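PDB 5CUV: acidocalcisomal pyrophosphatase from Trypanosoma cruzi, which probably hydrolyses inorganic pyrophosphate to orthophosphate with the help of magnesium ions. Local coordinates for residues N225-I230 / A272-W277; P294-E299 / Q326-V331. One frame throughout, in Å; residues are numbered along the deposited sequence.

Contact 1: N225-I230 / A272-W277; sequences NFICEI and ALPQTW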
loop_
_atom_site.group_PDB
_atom_site.type_symbol
_atom_site.label_atom_id
_atom_site.label_comp_id
_atom_site.label_asym_id
_atom_site.label_seq_id
_atom_site.Cartn_x
_atom_site.Cartn_y
_atom_site.Cartn_z
ATOM N N ASN A 225 -13.127 -5.390 17.982
ATOM C CA ASN A 225 -11.912 -5.512 18.741
ATOM C C ASN A 225 -11.513 -6.985 18.793
ATOM O O ASN A 225 -12.363 -7.832 18.846
ATOM C CB ASN A 225 -12.089 -4.958 20.154
ATOM C CG ASN A 225 -11.902 -3.411 20.201
ATOM O OD1 ASN A 225 -11.082 -2.831 19.440
ATOM N ND2 ASN A 225 -12.659 -2.746 21.092
ATOM N N PHE A 226 -10.222 -7.275 18.744
ATOM C CA PHE A 226 -9.699 -8.636 18.764
ATOM C C PHE A 226 -8.561 -8.720 19.833
ATOM O O PHE A 226 -7.766 -7.798 20.010
ATOM C CB PHE A 226 -9.177 -8.949 17.339
ATOM C CG PHE A 226 -8.136 -10.033 17.277
ATOM C CD1 PHE A 226 -6.797 -9.723 17.384
ATOM C CD2 PHE A 226 -8.499 -11.370 17.104
ATOM C CE1 PHE A 226 -5.809 -10.733 17.314
ATOM C CE2 PHE A 226 -7.536 -12.392 17.034
ATOM C CZ PHE A 226 -6.181 -12.072 17.135
ATOM N N ILE A 227 -8.498 -9.822 20.558
ATOM C CA ILE A 227 -7.481 -10.020 21.583
ATOM C C ILE A 227 -6.579 -11.171 21.182
ATOM O O ILE A 227 -7.012 -12.316 21.048
ATOM C CB ILE A 227 -8.101 -10.319 22.943
ATOM C CG1 ILE A 227 -9.041 -9.190 23.310
ATOM C CG2 ILE A 227 -7.067 -10.365 24.005
ATOM C CD1 ILE A 227 -9.960 -9.541 24.468
ATOM N N CYS A 228 -5.312 -10.848 20.952
ATOM C CA CYS A 228 -4.390 -11.854 20.561
ATOM C C CYS A 228 -4.013 -12.721 21.733
ATOM O O CYS A 228 -3.612 -12.234 22.758
ATOM C CB CYS A 228 -3.154 -11.228 20.001
ATOM S SG CYS A 228 -2.039 -12.494 19.426
ATOM N N GLU A 229 -4.158 -14.015 21.588
ATOM C CA GLU A 229 -3.765 -14.892 22.645
ATOM C C GLU A 229 -2.481 -15.510 22.172
ATOM O O GLU A 229 -1.480 -15.475 22.904
ATOM C CB GLU A 229 -4.827 -15.945 22.895
ATOM C CG GLU A 229 -6.058 -15.322 23.504
ATOM C CD GLU A 229 -7.194 -16.313 23.721
ATOM O OE1 GLU A 229 -7.627 -16.981 22.738
ATOM O OE2 GLU A 229 -7.656 -16.413 24.887
ATOM N N ILE A 230 -2.477 -16.021 20.938
ATOM C CA ILE A 230 -1.259 -16.624 20.391
ATOM C C ILE A 230 -0.686 -15.919 19.179
ATOM O O ILE A 230 -1.186 -16.048 18.082
ATOM C CB ILE A 230 -1.505 -18.109 20.005
ATOM C CG1 ILE A 230 -1.896 -18.886 21.254
ATOM C CG2 ILE A 230 -0.253 -18.738 19.397
ATOM C CD1 ILE A 230 -2.335 -20.219 20.940
ATOM N N ALA A 272 -9.192 -13.950 20.386
ATOM C CA ALA A 272 -10.588 -14.084 20.657
ATOM C C ALA A 272 -11.311 -12.743 20.570
ATOM O O ALA A 272 -10.710 -11.705 20.588
ATOM C CB ALA A 272 -10.717 -14.732 22.053
ATOM N N LEU A 273 -12.615 -12.746 20.463
ATOM C CA LEU A 273 -13.287 -11.464 20.424
ATOM C C LEU A 273 -13.857 -11.164 21.810
ATOM O O LEU A 273 -14.392 -12.028 22.456
ATOM C CB LEU A 273 -14.391 -11.503 19.383
ATOM C CG LEU A 273 -13.833 -11.888 18.027
ATOM C CD1 LEU A 273 -14.969 -11.867 17.053
ATOM C CD2 LEU A 273 -12.778 -10.939 17.587
ATOM N N PRO A 274 -13.719 -9.932 22.303
ATOM C CA PRO A 274 -14.282 -9.650 23.647
ATOM C C PRO A 274 -15.817 -9.638 23.661
ATOM O O PRO A 274 -16.452 -9.587 22.607
ATOM C CB PRO A 274 -13.675 -8.279 23.985
ATOM C CG PRO A 274 -13.660 -7.625 22.593
ATOM C CD PRO A 274 -13.111 -8.728 21.706
ATOM N N GLN A 275 -16.403 -9.696 24.862
ATOM C CA GLN A 275 -17.870 -9.691 25.060
ATOM C C GLN A 275 -18.632 -10.693 24.262
ATOM O O GLN A 275 -19.675 -10.340 23.718
ATOM C CB GLN A 275 -18.479 -8.331 24.758
ATOM C CG GLN A 275 -17.633 -7.271 25.395
ATOM C CD GLN A 275 -18.214 -5.879 25.371
ATOM O OE1 GLN A 275 -18.819 -5.445 24.383
ATOM N NE2 GLN A 275 -18.003 -5.169 26.445
ATOM N N THR A 276 -18.121 -11.916 24.172
ATOM C CA THR A 276 -18.817 -12.961 23.457
ATOM C C THR A 276 -18.785 -14.227 24.286
ATOM O O THR A 276 -17.940 -14.390 25.172
ATOM C CB THR A 276 -18.202 -13.260 22.074
ATOM O OG1 THR A 276 -16.824 -13.649 22.193
ATOM C CG2 THR A 276 -18.323 -12.059 21.200
ATOM N N TRP A 277 -19.697 -15.139 23.983
ATOM C CA TRP A 277 -19.767 -16.378 24.741
ATOM C C TRP A 277 -20.464 -17.526 23.954
ATOM O O TRP A 277 -21.629 -17.419 23.550
ATOM C CB TRP A 277 -20.450 -16.058 26.077
ATOM C CG TRP A 277 -20.155 -17.033 27.111
ATOM C CD1 TRP A 277 -18.937 -17.445 27.503
ATOM C CD2 TRP A 277 -21.103 -17.791 27.845
ATOM N NE1 TRP A 277 -19.048 -18.435 28.438
ATOM C CE2 TRP A 277 -20.375 -18.672 28.670
ATOM C CE3 TRP A 277 -22.507 -17.811 27.889
ATOM C CZ2 TRP A 277 -21.000 -19.597 29.552
ATOM C CZ3 TRP A 277 -23.153 -18.725 28.771
ATOM C CH2 TRP A 277 -22.386 -19.616 29.596
#
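Ile-227 and Ala-272 form an antiparallel hydrogen-bonded pair that joins strand 224-228 to the end of strand 269-272 in the mixed beta sheet of the pyrophosphatase domain. Ile-227 N donates a hydrogen bond to Ala-272 O at 2.9 Å, and Ala-272 N returns a bond to Ile-227 O at 2.8 Å, more bent at 146°. Beyond this pair side chains take over. Pro-274 packs its ring carbons on the other strand, CG meeting Asn-225 CB at 3.9 Å and CB meeting the tip of Ile-227, CD1, at 4.0 Å. Leu-273 starts off away from the strand, but CG lies beside its own backbone N (chi1 -56°), and CD2 comes back to the edge of the Phe-226 ring, 4.1 Å from Phe-226 CB. Phe-305 adds an edge-to-face partner to that ring. Glu-229, at a classic beta bulge opposite Tyr-270, extends its chain until OE1 lies 3.9 Å from Ala-272 CB; its OE2 is bonded to Ile-240 N. Two backbone bonds thus fix the pairing where the strand runs out, and mainly apolar packing carries the contact on into the loop.

Contact 2: P294-E299 / Q326-V331; sequences PIDAIE and QMDWKV. With MG (magnesium ion), chain D.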
loop_
_atom_site.group_PDB
_atom_site.type_symbol
_atom_site.label_atom_id
_atom_site.label_comp_id
_atom_site.label_asym_id
_atom_site.label_seq_id
_atom_site.Cartn_x
_atom_site.Cartn_y
_atom_site.Cartn_z
ATOM N N PRO A 294 -15.016 -17.454 24.946
ATOM C CA PRO A 294 -15.343 -16.325 24.066
ATOM C C PRO A 294 -15.083 -16.902 22.680
ATOM O O PRO A 294 -14.304 -17.819 22.537
ATOM C CB PRO A 294 -14.289 -15.286 24.426
ATOM C CG PRO A 294 -14.074 -15.530 25.879
ATOM C CD PRO A 294 -14.086 -17.043 26.025
ATOM N N ILE A 295 -15.741 -16.391 21.659
ATOM C CA ILE A 295 -15.540 -16.892 20.302
ATOM C C ILE A 295 -14.096 -16.657 19.833
ATOM O O ILE A 295 -13.482 -15.642 20.125
ATOM C CB ILE A 295 -16.543 -16.239 19.347
ATOM C CG1 ILE A 295 -16.773 -17.162 18.159
ATOM C CG2 ILE A 295 -16.046 -14.867 18.916
ATOM C CD1 ILE A 295 -18.089 -16.899 17.425
ATOM N N ASP A 296 -13.562 -17.635 19.128
ATOM C CA ASP A 296 -12.201 -17.641 18.651
ATOM C C ASP A 296 -12.039 -16.928 17.357
ATOM O O ASP A 296 -12.918 -16.999 16.466
ATOM C CB ASP A 296 -11.745 -19.055 18.446
ATOM C CG ASP A 296 -11.569 -19.761 19.695
ATOM O OD1 ASP A 296 -12.016 -19.242 20.722
ATOM O OD2 ASP A 296 -10.984 -20.850 19.675
ATOM N N ALA A 297 -10.890 -16.278 17.214
ATOM C CA ALA A 297 -10.666 -15.533 15.999
ATOM C C ALA A 297 -9.267 -15.635 15.505
ATOM O O ALA A 297 -8.333 -15.694 16.309
ATOM C CB ALA A 297 -11.038 -14.072 16.227
ATOM N N ILE A 298 -9.136 -15.639 14.181
ATOM C CA ILE A 298 -7.852 -15.701 13.478
ATOM C C ILE A 298 -7.680 -14.401 12.648
ATOM O O ILE A 298 -8.503 -14.121 11.769
ATOM C CB ILE A 298 -7.862 -16.900 12.546
ATOM C CG1 ILE A 298 -8.002 -18.172 13.348
ATOM C CG2 ILE A 298 -6.628 -16.985 11.769
ATOM C CD1 ILE A 298 -8.396 -19.350 12.471
ATOM N N GLU A 299 -6.649 -13.591 12.921
ATOM C CA GLU A 299 -6.454 -12.323 12.160
ATOM C C GLU A 299 -5.345 -12.591 11.137
ATOM O O GLU A 299 -4.233 -12.888 11.531
ATOM C CB GLU A 299 -6.064 -11.149 13.107
ATOM C CG GLU A 299 -5.899 -9.724 12.485
ATOM C CD GLU A 299 -4.628 -9.484 11.548
ATOM O OE1 GLU A 299 -4.796 -8.760 10.530
ATOM O OE2 GLU A 299 -3.480 -9.956 11.791
ATOM N N GLN A 326 -18.386 -30.268 20.291
ATOM C CA GLN A 326 -18.775 -28.868 20.515
ATOM C C GLN A 326 -18.505 -28.026 19.249
ATOM O O GLN A 326 -17.565 -28.319 18.495
ATOM C CB GLN A 326 -17.996 -28.329 21.712
ATOM C CG GLN A 326 -18.735 -28.470 23.004
ATOM C CD GLN A 326 -17.828 -28.522 24.200
ATOM O OE1 GLN A 326 -16.707 -27.988 24.199
ATOM N NE2 GLN A 326 -18.313 -29.162 25.257
HETATM N N MSE A 327 -19.358 -27.029 18.992
HETATM C CA MSE A 327 -19.188 -26.146 17.842
HETATM C C MSE A 327 -18.083 -25.245 18.245
HETATM O O MSE A 327 -18.104 -24.697 19.319
HETATM C CB MSE A 327 -20.467 -25.369 17.539
HETATM C CG MSE A 327 -20.364 -24.482 16.308
HETATM SE SE MSE A 327 -20.157 -25.436 14.658
HETATM C CE MSE A 327 -21.992 -26.068 14.470
ATOM N N ASP A 328 -17.119 -25.063 17.371
ATOM C CA ASP A 328 -15.992 -24.208 17.691
ATOM C C ASP A 328 -15.615 -23.306 16.497
ATOM O O ASP A 328 -14.714 -23.577 15.719
ATOM C CB ASP A 328 -14.864 -25.143 18.154
ATOM C CG ASP A 328 -13.514 -24.450 18.312
ATOM O OD1 ASP A 328 -13.499 -23.274 18.794
ATOM O OD2 ASP A 328 -12.482 -25.138 17.977
ATOM N N TRP A 329 -16.406 -22.256 16.364
ATOM C CA TRP A 329 -16.256 -21.242 15.342
ATOM C C TRP A 329 -14.887 -20.538 15.417
ATOM O O TRP A 329 -14.293 -20.324 16.466
ATOM C CB TRP A 329 -17.342 -20.161 15.488
ATOM C CG TRP A 329 -18.815 -20.574 15.249
ATOM C CD1 TRP A 329 -19.816 -20.654 16.199
ATOM C CD2 TRP A 329 -19.424 -21.012 13.999
ATOM N NE1 TRP A 329 -20.965 -21.112 15.631
ATOM C CE2 TRP A 329 -20.769 -21.351 14.292
ATOM C CE3 TRP A 329 -18.963 -21.146 12.682
ATOM C CZ2 TRP A 329 -21.668 -21.833 13.314
ATOM C CZ3 TRP A 329 -19.868 -21.622 11.703
ATOM C CH2 TRP A 329 -21.208 -21.961 12.038
ATOM N N LYS A 330 -14.385 -20.172 14.263
ATOM C CA LYS A 330 -13.142 -19.462 14.167
ATOM C C LYS A 330 -13.458 -18.322 13.199
ATOM O O LYS A 330 -13.660 -18.557 12.003
ATOM C CB LYS A 330 -12.084 -20.425 13.648
ATOM C CG LYS A 330 -12.023 -21.628 14.570
ATOM C CD LYS A 330 -10.660 -22.034 14.964
ATOM C CE LYS A 330 -10.757 -23.194 15.939
ATOM N NZ LYS A 330 -10.976 -22.805 17.351
ATOM N N VAL A 331 -13.594 -17.105 13.747
ATOM C CA VAL A 331 -13.879 -15.933 12.918
ATOM C C VAL A 331 -12.616 -15.577 12.163
ATOM O O VAL A 331 -11.532 -15.527 12.754
ATOM C CB VAL A 331 -14.283 -14.706 13.762
ATOM C CG1 VAL A 331 -14.293 -13.414 12.920
ATOM C CG2 VAL A 331 -15.608 -14.918 14.305
HETATM MG MG MG D . -13.603 -21.773 20.746
#
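Asp-296 and Lys-330 lie side by side, pointing the same way from neighbouring parallel strands, 296-299 and 326-335, at the magnesium site of the pyrophosphatase fold. NZ of Lys-330 reaches two carboxylates: it is 3.0 Å from Asp-296 OD2 in a salt bridge across the strands, and 2.8 Å from Asp-328 OD2 in a second one along its own strand. The lysine chain, bent at chi2 and chi4, folds its end back toward these acids, and NZ is also hydrogen-bonded to Tyr-270 OH. With chi1 at 170°, Asp-328 swings CG to the side opposite its amide nitrogen, which brings its carboxylate nearer Asp-296, and the metal lies between the two acids. Asp-291 completes the set of three aspartates.

Along the backbone, the strands, inclined at 29°, are joined by Val-331 N to Asp-296 O and by a nearly straight bond from Ile-298 N to Val-331 O, both 2.8 Å. Ala-297 and Val-331 meet on the sheet face turned from the metal, CB to CB at 4.1 Å. Ile-295 brings CD1 obliquely against CB of Trp-329, and on the metal's face Ile-298 crosses the lysine stem. Val-394 of helix 388-412 touches both members of the first pair, and Phe-365 of helix 357-367 packs on both of the second. Magnesium is bound by Asp-328 OD1 at 2.5 Å, while both Asp-296 carboxylate oxygens, OD1 and OD2, stand 3.0 Å from the ion.

From the N terminus, the chain passes the N-terminal helices and strands 166-173, 182-189 and 195-198 before reaching strand 224-228. Contact 1 closes a loop of 41 residues, back to the end of strand 269-272. The chain then runs through 272-277 to 294-299, where contact 2 opens; its own 26-residue loop, holding the whole of strand 310-323, closes at 326-331. The two loops follow in series, neither nesting nor crossing. Their centres are 9 Å apart, and Leu-273 N with Ile-295 O, and Thr-276 OG1 with Ile-295 N, probably share hydrogen bonds. Contact 1 pairs 224-228 with 269-272, contact 2 pairs 296-299 with 326-335, and antiparallel pairing of 269-272 with 296-299 joins them in one mixed sheet, with helix 388-412 touching both.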